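Local coordinates for protein putative integrase (Listeria innocua, PDB 5U96) that is a serine integrase, probably binding DNA and exchanging its strands in site-specific recombination, seen here as its coiled-coil domain alone, at residues I9-K14 against A40-Y45. Sequence-based numbering, arbitrary orientation.
Sequences IEHAKK and AQINYY
Glu10 packs against Gln41, Ile42 and Tyr45 where the two arms of an antiparallel helical hairpin meet, near the middle of the coiled-coil domain, whose interactions mediate serine integrase directionality. The axes of segments 9-14 and 40-45, on helices 7-23 and 28-50, run at 162° and approach to 10.2 Å. Glu10 and Ile42 form the buried centre, and their CA atoms lie 6.7 Å apart. CB of Glu10 touches CG1 of Ile42 at 3.9 Å. The outer methyl of Ile42, CD1, reaches toward His11 CD2 and, more loosely, the aliphatic CD of Lys14. CG1 of Ile42 stands anti to its own carbonyl carbon (chi1 -64°), and the nearly extended chi2 carries CD1 across to the first helix. Lys14 sends its ammonium group to Asp39, a salt bridge that also joins the two arms. The Glu10 chain bends at chi2 (-66°), which lays its carboxylate over CB and CG of Gln41. Lys13 NZ, one turn along the same helix, forms a salt bridge with Glu10 OE2 at 3.5 Å. Lys13 also packs on Ile22 of the second subunit. On the Tyr45 side, the CG of Glu10 meets the ring edge at CE2, 3.7 Å away. A water completes the link between the arms: it donates to Glu10 OE2 at 2.9 Å and lies 2.6 Å from Tyr45 OH, in the plane of the ring.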
loop_
_atom_site.group_PDB
_atom_site.type_symbol
_atom_site.label_atom_id
_atom_site.label_comp_id
_atom_site.label_asym_id
_atom_site.label_seq_id
_atom_site.Cartn_x
_atom_site.Cartn_y
_atom_site.Cartn_z
ATOM N N ILE A 9 -2.284 -8.576 13.744
ATOM C CA ILE A 9 -2.178 -8.629 12.294
ATOM C C ILE A 9 -2.065 -7.213 11.740
ATOM O O ILE A 9 -1.253 -6.947 10.855
ATOM C CB ILE A 9 -3.387 -9.338 11.649
ATOM C CG1 ILE A 9 -3.419 -10.813 12.068
ATOM C CG2 ILE A 9 -3.329 -9.201 10.127
ATOM C CD1 ILE A 9 -4.520 -11.621 11.406
ATOM N N GLU A 10 -2.889 -6.311 12.264
ATOM C CA GLU A 10 -2.874 -4.919 11.831
ATOM C C GLU A 10 -1.526 -4.271 12.135
ATOM O O GLU A 10 -1.036 -3.448 11.363
ATOM C CB GLU A 10 -4.002 -4.134 12.505
ATOM C CG GLU A 10 -5.380 -4.389 11.906
ATOM C CD GLU A 10 -5.504 -3.890 10.477
ATOM O OE1 GLU A 10 -4.766 -2.953 10.104
ATOM O OE2 GLU A 10 -6.337 -4.437 9.725
ATOM N N HIS A 11 -0.931 -4.651 13.261
ATOM C CA HIS A 11 0.392 -4.159 13.625
ATOM C C HIS A 11 1.438 -4.719 12.673
ATOM O O HIS A 11 2.397 -4.035 12.318
ATOM C CB HIS A 11 0.729 -4.531 15.069
ATOM C CG HIS A 11 -0.099 -3.810 16.084
ATOM N ND1 HIS A 11 -0.521 -4.399 17.256
ATOM C CD2 HIS A 11 -0.582 -2.545 16.104
ATOM C CE1 HIS A 11 -1.230 -3.530 17.954
ATOM N NE2 HIS A 11 -1.282 -2.397 17.277
ATOM N N ALA A 12 1.249 -5.969 12.261
ATOM C CA ALA A 12 2.100 -6.563 11.242
ATOM C C ALA A 12 1.850 -5.855 9.918
ATOM O O ALA A 12 2.777 -5.605 9.154
ATOM C CB ALA A 12 1.836 -8.053 11.117
ATOM N N LYS A 13 0.589 -5.524 9.656
ATOM C CA LYS A 13 0.238 -4.754 8.469
ATOM C C LYS A 13 0.800 -3.340 8.573
ATOM O O LYS A 13 1.103 -2.710 7.560
ATOM C CB LYS A 13 -1.281 -4.708 8.276
ATOM C CG LYS A 13 -1.882 -6.001 7.733
ATOM C CD LYS A 13 -3.401 -5.926 7.593
ATOM C CE LYS A 13 -3.843 -4.799 6.668
ATOM N NZ LYS A 13 -5.302 -4.851 6.373
ATOM N N LYS A 14 0.942 -2.848 9.801
ATOM C CA LYS A 14 1.493 -1.517 10.031
ATOM C C LYS A 14 3.014 -1.530 9.921
ATOM O O LYS A 14 3.605 -0.618 9.345
ATOM C CB LYS A 14 1.075 -0.982 11.402
ATOM C CG LYS A 14 1.227 0.527 11.540
ATOM C CD LYS A 14 0.964 1.004 12.962
ATOM C CE LYS A 14 1.077 2.518 13.067
ATOM N NZ LYS A 14 -0.173 3.148 13.569
ATOM N N ALA A 40 -6.908 3.540 11.410
ATOM C CA ALA A 40 -8.329 3.582 11.737
ATOM C C ALA A 40 -8.846 2.218 12.178
ATOM O O ALA A 40 -9.627 2.121 13.123
ATOM C CB ALA A 40 -9.124 4.081 10.545
ATOM N N GLN A 41 -8.414 1.167 11.489
ATOM C CA GLN A 41 -8.862 -0.184 11.809
ATOM C C GLN A 41 -8.373 -0.601 13.192
ATOM O O GLN A 41 -9.049 -1.350 13.897
ATOM C CB GLN A 41 -8.376 -1.178 10.751
ATOM C CG GLN A 41 -8.890 -2.596 10.950
ATOM C CD GLN A 41 -10.391 -2.649 11.159
ATOM O OE1 GLN A 41 -10.865 -2.845 12.277
ATOM N NE2 GLN A 41 -11.147 -2.468 10.085
ATOM N N ILE A 42 -7.198 -0.114 13.574
ATOM C CA ILE A 42 -6.685 -0.332 14.921
ATOM C C ILE A 42 -7.568 0.384 15.935
ATOM O O ILE A 42 -7.742 -0.078 17.063
ATOM C CB ILE A 42 -5.232 0.170 15.068
ATOM C CG1 ILE A 42 -4.295 -0.636 14.165
ATOM C CG2 ILE A 42 -4.783 0.082 16.524
ATOM C CD1 ILE A 42 -2.888 -0.076 14.080
ATOM N N ASN A 43 -8.126 1.517 15.521
ATOM C CA ASN A 43 -8.939 2.342 16.403
ATOM C C ASN A 43 -10.258 1.669 16.772
ATOM O O ASN A 43 -10.679 1.708 17.929
ATOM C CB ASN A 43 -9.216 3.694 15.746
ATOM C CG ASN A 43 -9.658 4.750 16.740
ATOM O OD1 ASN A 43 -9.450 4.613 17.946
ATOM N ND2 ASN A 43 -10.268 5.816 16.237
ATOM N N TYR A 44 -10.908 1.057 15.787
ATOM C CA TYR A 44 -12.187 0.392 16.015
ATOM C C TYR A 44 -12.012 -0.839 16.900
ATOM O O TYR A 44 -12.834 -1.101 17.778
ATOM C CB TYR A 44 -12.840 -0.006 14.687
ATOM C CG TYR A 44 -14.249 -0.537 14.851
ATOM C CD1 TYR A 44 -15.300 0.316 15.165
ATOM C CD2 TYR A 44 -14.530 -1.888 14.697
ATOM C CE1 TYR A 44 -16.589 -0.161 15.323
ATOM C CE2 TYR A 44 -15.818 -2.374 14.849
ATOM C CZ TYR A 44 -16.843 -1.506 15.164
ATOM O OH TYR A 44 -18.126 -1.985 15.321
ATOM N N TYR A 45 -10.939 -1.590 16.664
ATOM C CA TYR A 45 -10.638 -2.770 17.469
ATOM C C TYR A 45 -10.452 -2.381 18.932
ATOM O O TYR A 45 -10.805 -3.138 19.835
ATOM C CB TYR A 45 -9.383 -3.478 16.944
ATOM C CG TYR A 45 -9.564 -4.216 15.627
ATOM C CD1 TYR A 45 -10.808 -4.694 15.232
ATOM C CD2 TYR A 45 -8.483 -4.440 14.785
ATOM C CE1 TYR A 45 -10.969 -5.369 14.036
ATOM C CE2 TYR A 45 -8.635 -5.114 13.586
ATOM C CZ TYR A 45 -9.880 -5.576 13.216
ATOM O OH TYR A 45 -10.039 -6.247 12.026
HETATM O O HOH W 1 -8.479 -6.360 9.992
#